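Local coordinates for 457aa long hypothetical protein (Pyrococcus horikoshii, PDB 2CSU) that is of unknown function but combines a CoA-binding Rossmann-type domain with two flavodoxin-like domains of the CoA-ligase kind, at residues A[421-424]-A[429-432]; A[279-284]-A[434-439]; A[297-302]-A[357-362]; A[229-234]-A[445-450]. All blocks are in the same frame, centred on the assembly; numbering follows the deposited sequence.

From the N terminus, 229-234 opens contact 4 at a strand of the middle domain's sheet, and 279-284 opens contact 2 on helix 276-283, further along the same domain. In the C-terminal α/β domain contact 3 closes first, laying 357-362, part of helix 353-365, on strand 295-300. Contact 1 comes next, a short loop from the end of helix 417-424 to 429-432, which holds strand 430-431. Helix 434-450 then closes contact 2 at 434-439 and contact 4 at 445-450. Contacts 1 and 3 run in series within contact 2, and contact 2 within contact 4; none cross. Contacts 1 and 3 build one domain, while contacts 2 and 4 dock its last helix on the middle domain.

Contact 1: A[421-424]-A[429-432]; sequences ELLE and PTYE
The carboxylate oxygen OE2 of E424 accepts the backbone N-H of T430, with T430 N 2.7 Å from E424 OE2 and an N-H...O angle of 154°. The donor comes in from above the carboxylate plane, 42° out of it. The same OE2 also forms a salt bridge with R284, whose NH1 in turn holds the carbonyl oxygen of T430; one oxygen thus serves a peptide N-H and a guanidinium group, which probably keeps E424 ionised. A glutamate suits this place because its chain is long enough to turn back from the last turn of its helix: a bend at chi2 (-85°) carries the carboxylate across to the start of the strand. There E424 OE2 also lies 3.6 Å from the carbonyl carbon P429 C, whose peptide supplies the N-H of T430.

Beside this polar pair, L423 points toward the strand and crosses the T430 side chain at about a right angle. T430 OG1 rests between two carbons of the leucine, 3.2 Å from L423 CD1 and 3.2 Å from L423 CB, while T430 CG2 stands 4.1 Å from L423 CD1. The hydroxyl meets its polar need at I428 O, so a threonine can turn its methyl and its satisfied oxygen to a buried leucine. L423 also packs on A408 and F410 of strand 406-411 and on helix 388-400. Helix 417-424 connects strands 406-411 and 430-431, parallel hydrogen-bonded neighbours, and packs on them: a β-α-β crossover of the flavodoxin-like α/β fold.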
loop_
_atom_site.group_PDB
_atom_site.type_symbol
_atom_site.label_atom_id
_atom_site.label_comp_id
_atom_site.label_asym_id
_atom_site.label_seq_id
_atom_site.Cartn_x
_atom_site.Cartn_y
_atom_site.Cartn_z
ATOM N N GLU A 421 -11.168 -10.196 3.939
ATOM C CA GLU A 421 -12.555 -10.102 3.496
ATOM C C GLU A 421 -13.485 -10.543 4.616
ATOM O O GLU A 421 -14.479 -9.875 4.908
ATOM C CB GLU A 421 -12.776 -10.957 2.234
ATOM C CG GLU A 421 -12.291 -10.281 0.943
ATOM C CD GLU A 421 -12.346 -11.178 -0.297
ATOM O OE1 GLU A 421 -11.920 -10.715 -1.383
ATOM O OE2 GLU A 421 -12.811 -12.335 -0.195
ATOM N N LEU A 422 -13.140 -11.649 5.265
ATOM C CA LEU A 422 -13.943 -12.185 6.359
ATOM C C LEU A 422 -13.960 -11.275 7.585
ATOM O O LEU A 422 -14.986 -11.147 8.253
ATOM C CB LEU A 422 -13.434 -13.575 6.747
ATOM C CG LEU A 422 -14.167 -14.296 7.886
ATOM C CD1 LEU A 422 -15.648 -14.508 7.537
ATOM C CD2 LEU A 422 -13.490 -15.633 8.134
ATOM N N LEU A 423 -12.819 -10.666 7.904
ATOM C CA LEU A 423 -12.760 -9.753 9.045
ATOM C C LEU A 423 -13.564 -8.496 8.706
ATOM O O LEU A 423 -14.416 -8.059 9.487
ATOM C CB LEU A 423 -11.309 -9.372 9.355
ATOM C CG LEU A 423 -10.414 -10.513 9.844
ATOM C CD1 LEU A 423 -8.952 -10.182 9.618
ATOM C CD2 LEU A 423 -10.699 -10.771 11.315
ATOM N N GLU A 424 -13.291 -7.922 7.538
ATOM C CA GLU A 424 -14.066 -6.739 7.181
ATOM C C GLU A 424 -15.570 -7.026 7.151
ATOM O O GLU A 424 -16.404 -6.169 7.415
ATOM C CB GLU A 424 -13.598 -6.258 5.808
ATOM C CG GLU A 424 -12.109 -5.907 5.796
ATOM C CD GLU A 424 -11.924 -4.487 6.281
ATOM O OE1 GLU A 424 -12.900 -3.754 6.338
ATOM O OE2 GLU A 424 -10.792 -4.121 6.594
ATOM N N PRO A 429 -11.837 -3.664 11.017
ATOM C CA PRO A 429 -10.942 -3.007 10.053
ATOM C C PRO A 429 -9.655 -3.826 9.979
ATOM O O PRO A 429 -9.064 -4.149 11.006
ATOM C CB PRO A 429 -10.710 -1.622 10.672
ATOM C CG PRO A 429 -11.938 -1.398 11.494
ATOM C CD PRO A 429 -12.173 -2.754 12.123
ATOM N N THR A 430 -9.227 -4.163 8.772
ATOM C CA THR A 430 -8.020 -4.958 8.605
ATOM C C THR A 430 -6.985 -4.255 7.757
ATOM O O THR A 430 -7.253 -3.824 6.629
ATOM C CB THR A 430 -8.358 -6.332 8.010
ATOM O OG1 THR A 430 -9.117 -7.073 8.975
ATOM C CG2 THR A 430 -7.078 -7.116 7.663
ATOM N N TYR A 431 -5.785 -4.160 8.307
ATOM C CA TYR A 431 -4.705 -3.472 7.628
ATOM C C TYR A 431 -3.601 -4.409 7.208
ATOM O O TYR A 431 -3.532 -5.534 7.676
ATOM C CB TYR A 431 -4.170 -2.361 8.541
ATOM C CG TYR A 431 -5.273 -1.422 8.983
ATOM C CD1 TYR A 431 -6.134 -1.761 10.036
ATOM C CD2 TYR A 431 -5.496 -0.225 8.311
ATOM C CE1 TYR A 431 -7.189 -0.919 10.404
ATOM C CE2 TYR A 431 -6.544 0.614 8.665
ATOM C CZ TYR A 431 -7.386 0.269 9.708
ATOM O OH TYR A 431 -8.415 1.120 10.051
ATOM N N GLU A 432 -2.731 -3.933 6.329
ATOM C CA GLU A 432 -1.636 -4.745 5.827
ATOM C C GLU A 432 -0.299 -4.116 6.202
ATOM O O GLU A 432 0.757 -4.675 5.910
ATOM C CB GLU A 432 -1.768 -4.894 4.291
ATOM C CG GLU A 432 -0.638 -5.659 3.601
ATOM C CD GLU A 432 -1.077 -6.351 2.301
ATOM O OE1 GLU A 432 -0.203 -6.663 1.456
ATOM O OE2 GLU A 432 -2.296 -6.599 2.132
#

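Contact 2: A[279-284]-A[434-439]; sequences MLSMAR and PEDVAS
Helices 279-283 and 434-439 run past each other 8.2 Å apart between axes at a crossing angle of -46°, and their CA atoms come closest at S281 with D436 and at M282 with S439. Such a close approach asks for small residues, and two serines supply it: S281 and S439 both point toward the opposing helix, with S281 CB 4.4 Å from S439 CB. S281 OG lies over the flat face of the D436 carboxylate, 3.4 Å from D436 CG. Their polar needs are met on their own sides, S281 OG by D277 O and the aspartate by a salt bridge to R433. S439 turns its hydroxyl back to E435 O, 2.9 Å from S439 OG, an oxygen that also takes S439 N from the opposite face of its plane. S439 CB meets selenomethionine M282, 3.8 Å from M282 CG. That same CG approaches S439 O at 3.3 Å, and the flexible selenomethionine chain continues to I233 and L271 of the neighbouring sheet. Because the hydroxyls are satisfied locally, these two helix faces can meet through short side chains by shape and packing, while S281 O to Y431 OH and R284 to E424 supply polar links beside them.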
loop_
_atom_site.group_PDB
_atom_site.type_symbol
_atom_site.label_atom_id
_atom_site.label_comp_id
_atom_site.label_asym_id
_atom_site.label_seq_id
_atom_site.Cartn_x
_atom_site.Cartn_y
_atom_site.Cartn_z
HETATM N N MSE A 279 -5.230 8.810 5.963
HETATM C CA MSE A 279 -6.587 9.355 5.917
HETATM C C MSE A 279 -7.600 8.201 5.886
HETATM O O MSE A 279 -8.555 8.177 6.657
HETATM C CB MSE A 279 -6.769 10.244 4.657
HETATM C CG MSE A 279 -8.172 10.910 4.503
HETATM SE SE MSE A 279 -8.561 11.658 2.871
HETATM C CE MSE A 279 -8.596 10.162 1.861
ATOM N N LEU A 280 -7.377 7.258 4.981
ATOM C CA LEU A 280 -8.256 6.106 4.831
ATOM C C LEU A 280 -8.186 5.162 6.017
ATOM O O LEU A 280 -9.211 4.661 6.472
ATOM C CB LEU A 280 -7.886 5.329 3.571
ATOM C CG LEU A 280 -8.079 6.043 2.230
ATOM C CD1 LEU A 280 -7.397 5.249 1.140
ATOM C CD2 LEU A 280 -9.561 6.209 1.939
ATOM N N SER A 281 -6.973 4.913 6.509
ATOM C CA SER A 281 -6.789 4.000 7.625
ATOM C C SER A 281 -7.449 4.537 8.886
ATOM O O SER A 281 -8.062 3.779 9.652
ATOM C CB SER A 281 -5.299 3.758 7.881
ATOM O OG SER A 281 -4.616 3.340 6.705
HETATM N N MSE A 282 -7.344 5.849 9.079
HETATM C CA MSE A 282 -7.873 6.466 10.289
HETATM C C MSE A 282 -9.400 6.566 10.256
HETATM O O MSE A 282 -10.081 6.524 11.272
HETATM C CB MSE A 282 -7.275 7.869 10.411
HETATM C CG MSE A 282 -5.840 7.851 10.943
HETATM SE SE MSE A 282 -5.043 9.457 10.809
HETATM C CE MSE A 282 -6.285 10.423 11.680
ATOM N N ALA A 283 -9.933 6.741 9.034
ATOM C CA ALA A 283 -11.360 7.013 8.899
ATOM C C ALA A 283 -12.219 5.751 9.024
ATOM O O ALA A 283 -13.308 5.757 9.586
ATOM C CB ALA A 283 -11.589 7.669 7.537
ATOM N N ARG A 284 -11.713 4.651 8.440
ATOM C CA ARG A 284 -12.535 3.450 8.382
ATOM C C ARG A 284 -12.338 2.578 9.623
ATOM O O ARG A 284 -12.723 1.417 9.666
ATOM C CB ARG A 284 -12.145 2.666 7.129
ATOM C CG ARG A 284 -10.770 2.013 7.255
ATOM C CD ARG A 284 -10.619 0.802 6.326
ATOM N NE ARG A 284 -9.219 0.632 5.925
ATOM C CZ ARG A 284 -8.726 -0.620 5.919
ATOM N NH1 ARG A 284 -9.496 -1.639 6.262
ATOM N NH2 ARG A 284 -7.456 -0.828 5.562
ATOM N N PRO A 434 2.050 -2.005 9.396
ATOM C CA PRO A 434 2.134 -1.662 10.815
ATOM C C PRO A 434 1.737 -0.199 11.025
ATOM O O PRO A 434 1.034 0.123 11.977
ATOM C CB PRO A 434 3.602 -1.921 11.138
ATOM C CG PRO A 434 3.907 -3.100 10.282
ATOM C CD PRO A 434 3.267 -2.710 8.958
ATOM N N GLU A 435 2.167 0.680 10.118
ATOM C CA GLU A 435 1.835 2.100 10.257
ATOM C C GLU A 435 0.349 2.383 10.078
ATOM O O GLU A 435 -0.199 3.284 10.713
ATOM C CB GLU A 435 2.646 2.956 9.271
ATOM C CG GLU A 435 2.559 2.529 7.815
ATOM C CD GLU A 435 3.545 1.440 7.477
ATOM O OE1 GLU A 435 3.779 0.557 8.345
ATOM O OE2 GLU A 435 4.079 1.461 6.339
ATOM N N ASP A 436 -0.303 1.605 9.226
ATOM C CA ASP A 436 -1.731 1.788 8.968
ATOM C C ASP A 436 -2.595 1.421 10.172
ATOM O O ASP A 436 -3.499 2.170 10.547
ATOM C CB ASP A 436 -2.146 0.949 7.754
ATOM C CG ASP A 436 -1.693 1.564 6.428
ATOM O OD1 ASP A 436 -2.045 1.015 5.362
ATOM O OD2 ASP A 436 -0.993 2.593 6.451
ATOM N N VAL A 437 -2.327 0.271 10.787
ATOM C CA VAL A 437 -3.112 -0.136 11.945
ATOM C C VAL A 437 -2.820 0.844 13.098
ATOM O O VAL A 437 -3.709 1.176 13.874
ATOM C CB VAL A 437 -2.804 -1.634 12.340
ATOM C CG1 VAL A 437 -1.351 -1.807 12.736
ATOM C CG2 VAL A 437 -3.745 -2.103 13.463
ATOM N N ALA A 438 -1.584 1.334 13.184
ATOM C CA ALA A 438 -1.221 2.297 14.234
ATOM C C ALA A 438 -1.991 3.595 14.032
ATOM O O ALA A 438 -2.466 4.198 14.990
ATOM C CB ALA A 438 0.309 2.585 14.219
ATOM N N SER A 439 -2.122 4.035 12.785
ATOM C CA SER A 439 -2.861 5.265 12.519
ATOM C C SER A 439 -4.307 5.108 12.935
ATOM O O SER A 439 -4.909 6.032 13.488
ATOM C CB SER A 439 -2.803 5.623 11.031
ATOM O OG SER A 439 -1.479 5.898 10.625
#

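Contact 3: A[297-302]-A[357-362]; sequences AIMTNA and YRTAKL
A chi1 of 44° places CG of selenomethionine M299 between its own backbone N and carbonyl carbon, and a second bend at chi3 (-84°) lays the selenium and terminal methyl against A360. M299 SE lies 3.5 Å from A360 CA and 3.6 Å from A360 CB, and M299 CE is 3.7 Å from A360 CB. Alanine suits this turn of the helix, since its single methyl lets the heavy SE atom settle almost on the backbone. Nearer the strand, M299 CB meets the methyl of T359, 4.1 Å from T359 CG2. With OG1 of T359 anti to the carbonyl carbon (chi1 -60°), the hydroxyl turns back to D355 O, one helical turn earlier, and CG2, anti to the backbone N, is offered to the strand.

The long, unbranched M299 chain runs from the sheet to the helix, where it also packs on Y356, L363 and M347 and on I393 of helix 388-400. Its backbone pairs with I373 and I375 of strand 371-377, whereas I298 pairs with V345 on the other edge. Strand 295-300 therefore lies between strands 344-346 and 371-377, all three parallel, and helix 353-365 carries the chain over it from one to the other. The contact is the interior of this β-α-β crossover, consistent with the flavodoxin-like α/β fold of Ligase-CoA domains.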
loop_
_atom_site.group_PDB
_atom_site.type_symbol
_atom_site.label_atom_id
_atom_site.label_comp_id
_atom_site.label_asym_id
_atom_site.label_seq_id
_atom_site.Cartn_x
_atom_site.Cartn_y
_atom_site.Cartn_z
ATOM N N ALA A 297 -3.425 -3.849 23.605
ATOM C CA ALA A 297 -2.876 -5.189 23.726
ATOM C C ALA A 297 -2.565 -5.660 22.314
ATOM O O ALA A 297 -3.415 -5.587 21.414
ATOM C CB ALA A 297 -3.877 -6.126 24.371
ATOM N N ILE A 298 -1.343 -6.137 22.118
ATOM C CA ILE A 298 -0.930 -6.648 20.823
ATOM C C ILE A 298 -0.786 -8.168 20.867
ATOM O O ILE A 298 -0.049 -8.696 21.701
ATOM C CB ILE A 298 0.441 -6.094 20.388
ATOM C CG1 ILE A 298 0.398 -4.565 20.263
ATOM C CG2 ILE A 298 0.845 -6.727 19.063
ATOM C CD1 ILE A 298 1.777 -3.946 20.106
HETATM N N MSE A 299 -1.499 -8.869 19.986
HETATM C CA MSE A 299 -1.358 -10.326 19.898
HETATM C C MSE A 299 -0.857 -10.620 18.474
HETATM O O MSE A 299 -1.328 -10.021 17.505
HETATM C CB MSE A 299 -2.686 -11.043 20.203
HETATM C CG MSE A 299 -3.945 -10.458 19.560
HETATM SE SE MSE A 299 -5.467 -11.322 20.091
HETATM C CE MSE A 299 -5.407 -12.592 19.004
ATOM N N THR A 300 0.102 -11.531 18.339
ATOM C CA THR A 300 0.658 -11.817 17.020
ATOM C C THR A 300 1.234 -13.228 16.910
ATOM O O THR A 300 1.502 -13.881 17.929
ATOM C CB THR A 300 1.801 -10.816 16.691
ATOM O OG1 THR A 300 2.293 -11.053 15.377
ATOM C CG2 THR A 300 2.973 -10.993 17.677
ATOM N N ASN A 301 1.426 -13.687 15.671
ATOM C CA ASN A 301 2.012 -15.002 15.417
ATOM C C ASN A 301 3.403 -14.814 14.825
ATOM O O ASN A 301 4.067 -15.765 14.439
ATOM C CB ASN A 301 1.114 -15.822 14.466
ATOM C CG ASN A 301 1.133 -15.318 13.028
ATOM O OD1 ASN A 301 1.366 -14.135 12.756
ATOM N ND2 ASN A 301 0.857 -16.224 12.092
ATOM N N ALA A 302 3.840 -13.561 14.778
ATOM C CA ALA A 302 5.141 -13.197 14.234
ATOM C C ALA A 302 5.740 -12.030 15.014
ATOM O O ALA A 302 5.137 -10.958 15.100
ATOM C CB ALA A 302 4.995 -12.811 12.766
ATOM N N TYR A 357 -8.357 -17.506 18.978
ATOM C CA TYR A 357 -9.601 -17.343 19.728
ATOM C C TYR A 357 -9.329 -17.149 21.221
ATOM O O TYR A 357 -9.755 -16.182 21.836
ATOM C CB TYR A 357 -10.457 -18.597 19.512
ATOM C CG TYR A 357 -11.427 -18.776 20.630
ATOM C CD1 TYR A 357 -12.490 -17.888 20.780
ATOM C CD2 TYR A 357 -11.308 -19.857 21.506
ATOM C CE1 TYR A 357 -13.426 -18.080 21.786
ATOM C CE2 TYR A 357 -12.238 -20.045 22.519
ATOM C CZ TYR A 357 -13.290 -19.158 22.663
ATOM O OH TYR A 357 -14.195 -19.312 23.696
ATOM N N ARG A 358 -8.619 -18.094 21.825
ATOM C CA ARG A 358 -8.356 -18.029 23.254
ATOM C C ARG A 358 -7.607 -16.775 23.690
ATOM O O ARG A 358 -8.011 -16.105 24.639
ATOM C CB ARG A 358 -7.579 -19.270 23.707
ATOM C CG ARG A 358 -8.417 -20.539 23.751
ATOM C CD ARG A 358 -7.580 -21.730 24.199
ATOM N NE ARG A 358 -7.560 -21.892 25.654
ATOM C CZ ARG A 358 -6.966 -22.912 26.271
ATOM N NH1 ARG A 358 -6.346 -23.842 25.555
ATOM N NH2 ARG A 358 -7.004 -23.016 27.596
ATOM N N THR A 359 -6.515 -16.465 23.002
ATOM C CA THR A 359 -5.719 -15.291 23.351
ATOM C C THR A 359 -6.507 -13.975 23.236
ATOM O O THR A 359 -6.399 -13.102 24.099
ATOM C CB THR A 359 -4.459 -15.199 22.465
ATOM O OG1 THR A 359 -3.660 -16.377 22.647
ATOM C CG2 THR A 359 -3.639 -13.983 22.845
ATOM N N ALA A 360 -7.299 -13.840 22.177
ATOM C CA ALA A 360 -8.089 -12.627 21.964
ATOM C C ALA A 360 -9.114 -12.458 23.083
ATOM O O ALA A 360 -9.295 -11.354 23.613
ATOM C CB ALA A 360 -8.786 -12.688 20.604
ATOM N N LYS A 361 -9.773 -13.560 23.434
ATOM C CA LYS A 361 -10.771 -13.584 24.500
ATOM C C LYS A 361 -10.106 -13.139 25.799
ATOM O O LYS A 361 -10.584 -12.228 26.485
ATOM C CB LYS A 361 -11.330 -15.009 24.644
ATOM C CG LYS A 361 -12.380 -15.195 25.738
ATOM C CD LYS A 361 -13.119 -16.537 25.575
ATOM C CE LYS A 361 -13.578 -17.103 26.919
ATOM N NZ LYS A 361 -14.283 -18.420 26.790
ATOM N N LEU A 362 -8.989 -13.780 26.120
ATOM C CA LEU A 362 -8.233 -13.464 27.319
ATOM C C LEU A 362 -7.779 -12.011 27.361
ATOM O O LEU A 362 -7.868 -11.364 28.404
ATOM C CB LEU A 362 -7.007 -14.380 27.427
ATOM C CG LEU A 362 -7.232 -15.784 27.987
ATOM C CD1 LEU A 362 -6.052 -16.684 27.662
ATOM C CD2 LEU A 362 -7.442 -15.673 29.492
#

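Contact 4: A[229-234]-A[445-450]; sequences KKPIIA and VEQAKN
One face of the Q447 amide lies flat against the ring of P231, the two planes nearly parallel, while the NE2 end of the amide is hydrogen-bonded to T227 O and to a water. The amide carbon sits over one corner of the ring, Q447 CD 3.6 Å from P231 CB, with Q447 OE1 likewise 3.6 Å from P231 CB; Q447 NE2 stands over the opposite side, 3.5 Å from P231 CD. With CG anti to the backbone N (chi1 174°), the side chain of Q447 reaches out from its helix, and a bend at chi2 (66°) turns the amide face to the ring. Q447 NE2 comes within 3.4 Å of P231 N, but a proline nitrogen carries no hydrogen to share. The water, 2.6 Å from Q447 NE2, passes a hydrogen on to K229 O, 2.8 Å away.

Proline suits the start of strand 232-236, giving a rigid, apolar platform, and F286 packs against both residues. Glutamine adds an amide that is flat enough to lie on the ring and polar enough to reach the chain before the strand. At Q447, helix 434-450 meets the middle domain through face-on packing, one direct N-H bond to T227 O and one through water to K229 O: neutral contacts.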
loop_
_atom_site.group_PDB
_atom_site.type_symbol
_atom_site.label_atom_id
_atom_site.label_comp_id
_atom_site.label_asym_id
_atom_site.label_seq_id
_atom_site.Cartn_x
_atom_site.Cartn_y
_atom_site.Cartn_z
ATOM N N LYS A 229 -20.133 14.353 17.464
ATOM C CA LYS A 229 -20.926 13.177 17.086
ATOM C C LYS A 229 -20.082 12.090 16.390
ATOM O O LYS A 229 -20.021 10.941 16.814
ATOM C CB LYS A 229 -22.036 13.643 16.146
ATOM C CG LYS A 229 -22.960 14.659 16.816
ATOM C CD LYS A 229 -24.048 15.147 15.863
ATOM C CE LYS A 229 -25.142 15.946 16.582
ATOM N NZ LYS A 229 -26.135 16.421 15.615
ATOM N N LYS A 230 -19.463 12.474 15.258
ATOM C CA LYS A 230 -18.579 11.540 14.567
ATOM C C LYS A 230 -17.341 12.237 14.012
ATOM O O LYS A 230 -17.302 13.449 13.843
ATOM C CB LYS A 230 -19.356 10.868 13.434
ATOM C CG LYS A 230 -20.736 11.492 13.209
ATOM C CD LYS A 230 -21.301 11.161 11.826
ATOM C CE LYS A 230 -22.750 10.662 11.889
ATOM N NZ LYS A 230 -23.205 10.300 10.549
ATOM N N PRO A 231 -16.267 11.446 13.859
ATOM C CA PRO A 231 -14.960 11.952 13.451
ATOM C C PRO A 231 -14.800 12.448 12.016
ATOM O O PRO A 231 -15.485 12.007 11.081
ATOM C CB PRO A 231 -14.017 10.791 13.791
ATOM C CG PRO A 231 -14.858 9.611 13.612
ATOM C CD PRO A 231 -16.176 10.025 14.234
ATOM N N ILE A 232 -13.886 13.397 11.876
ATOM C CA ILE A 232 -13.560 13.996 10.602
ATOM C C ILE A 232 -12.043 13.899 10.455
ATOM O O ILE A 232 -11.307 14.320 11.341
ATOM C CB ILE A 232 -14.014 15.472 10.569
ATOM C CG1 ILE A 232 -15.542 15.540 10.701
ATOM C CG2 ILE A 232 -13.522 16.144 9.300
ATOM C CD1 ILE A 232 -16.116 16.937 10.852
ATOM N N ILE A 233 -11.587 13.319 9.345
ATOM C CA ILE A 233 -10.160 13.157 9.073
ATOM C C ILE A 233 -9.810 13.971 7.822
ATOM O O ILE A 233 -10.363 13.724 6.743
ATOM C CB ILE A 233 -9.780 11.666 8.813
ATOM C CG1 ILE A 233 -10.158 10.784 10.007
ATOM C CG2 ILE A 233 -8.277 11.543 8.612
ATOM C CD1 ILE A 233 -11.631 10.701 10.291
ATOM N N ALA A 234 -8.891 14.928 7.969
ATOM C CA ALA A 234 -8.485 15.783 6.855
ATOM C C ALA A 234 -7.040 15.625 6.408
ATOM O O ALA A 234 -6.117 15.618 7.219
ATOM C CB ALA A 234 -8.739 17.250 7.200
ATOM N N VAL A 445 -8.382 6.566 19.602
ATOM C CA VAL A 445 -8.133 7.172 20.911
ATOM C C VAL A 445 -8.417 8.675 20.867
ATOM O O VAL A 445 -9.096 9.200 21.748
ATOM C CB VAL A 445 -6.679 6.920 21.389
ATOM C CG1 VAL A 445 -6.372 7.750 22.622
ATOM C CG2 VAL A 445 -6.500 5.461 21.721
ATOM N N GLU A 446 -7.920 9.358 19.838
ATOM C CA GLU A 446 -8.142 10.797 19.713
ATOM C C GLU A 446 -9.624 11.160 19.652
ATOM O O GLU A 446 -10.051 12.149 20.250
ATOM C CB GLU A 446 -7.429 11.352 18.481
ATOM C CG GLU A 446 -6.088 12.009 18.774
ATOM C CD GLU A 446 -6.205 13.286 19.608
ATOM O OE1 GLU A 446 -5.177 13.744 20.150
ATOM O OE2 GLU A 446 -7.318 13.838 19.717
ATOM N N GLN A 447 -10.411 10.369 18.931
ATOM C CA GLN A 447 -11.831 10.706 18.873
ATOM C C GLN A 447 -12.528 10.461 20.214
ATOM O O GLN A 447 -13.511 11.107 20.575
ATOM C CB GLN A 447 -12.471 9.856 17.774
ATOM C CG GLN A 447 -13.990 10.018 17.706
ATOM C CD GLN A 447 -14.332 11.428 17.279
ATOM O OE1 GLN A 447 -13.483 12.266 17.029
ATOM N NE2 GLN A 447 -15.655 11.682 17.223
ATOM N N ALA A 448 -12.020 9.456 20.949
ATOM C CA ALA A 448 -12.518 9.239 22.301
ATOM C C ALA A 448 -12.276 10.482 23.161
ATOM O O ALA A 448 -13.094 10.881 23.974
ATOM C CB ALA A 448 -11.783 8.039 22.896
ATOM N N LYS A 449 -11.075 11.070 22.975
ATOM C CA LYS A 449 -10.783 12.330 23.651
ATOM C C LYS A 449 -11.851 13.375 23.331
ATOM O O LYS A 449 -12.460 13.979 24.201
ATOM C CB LYS A 449 -9.426 12.836 23.155
ATOM C CG LYS A 449 -8.253 12.334 23.996
ATOM C CD LYS A 449 -6.944 12.354 23.207
ATOM C CE LYS A 449 -5.792 12.995 23.987
ATOM N NZ LYS A 449 -4.573 12.213 23.790
ATOM N N ASN A 450 -12.032 13.595 22.018
ATOM C CA ASN A 450 -12.982 14.605 21.565
ATOM C C ASN A 450 -14.356 14.452 22.228
ATOM O O ASN A 450 -14.890 15.371 22.833
ATOM C CB ASN A 450 -13.098 14.493 20.045
ATOM C CG ASN A 450 -11.870 15.099 19.413
ATOM O OD1 ASN A 450 -10.932 15.512 20.090
ATOM N ND2 ASN A 450 -11.891 15.161 18.070
HETATM O O HOH W 1 -17.534 9.866 17.573
#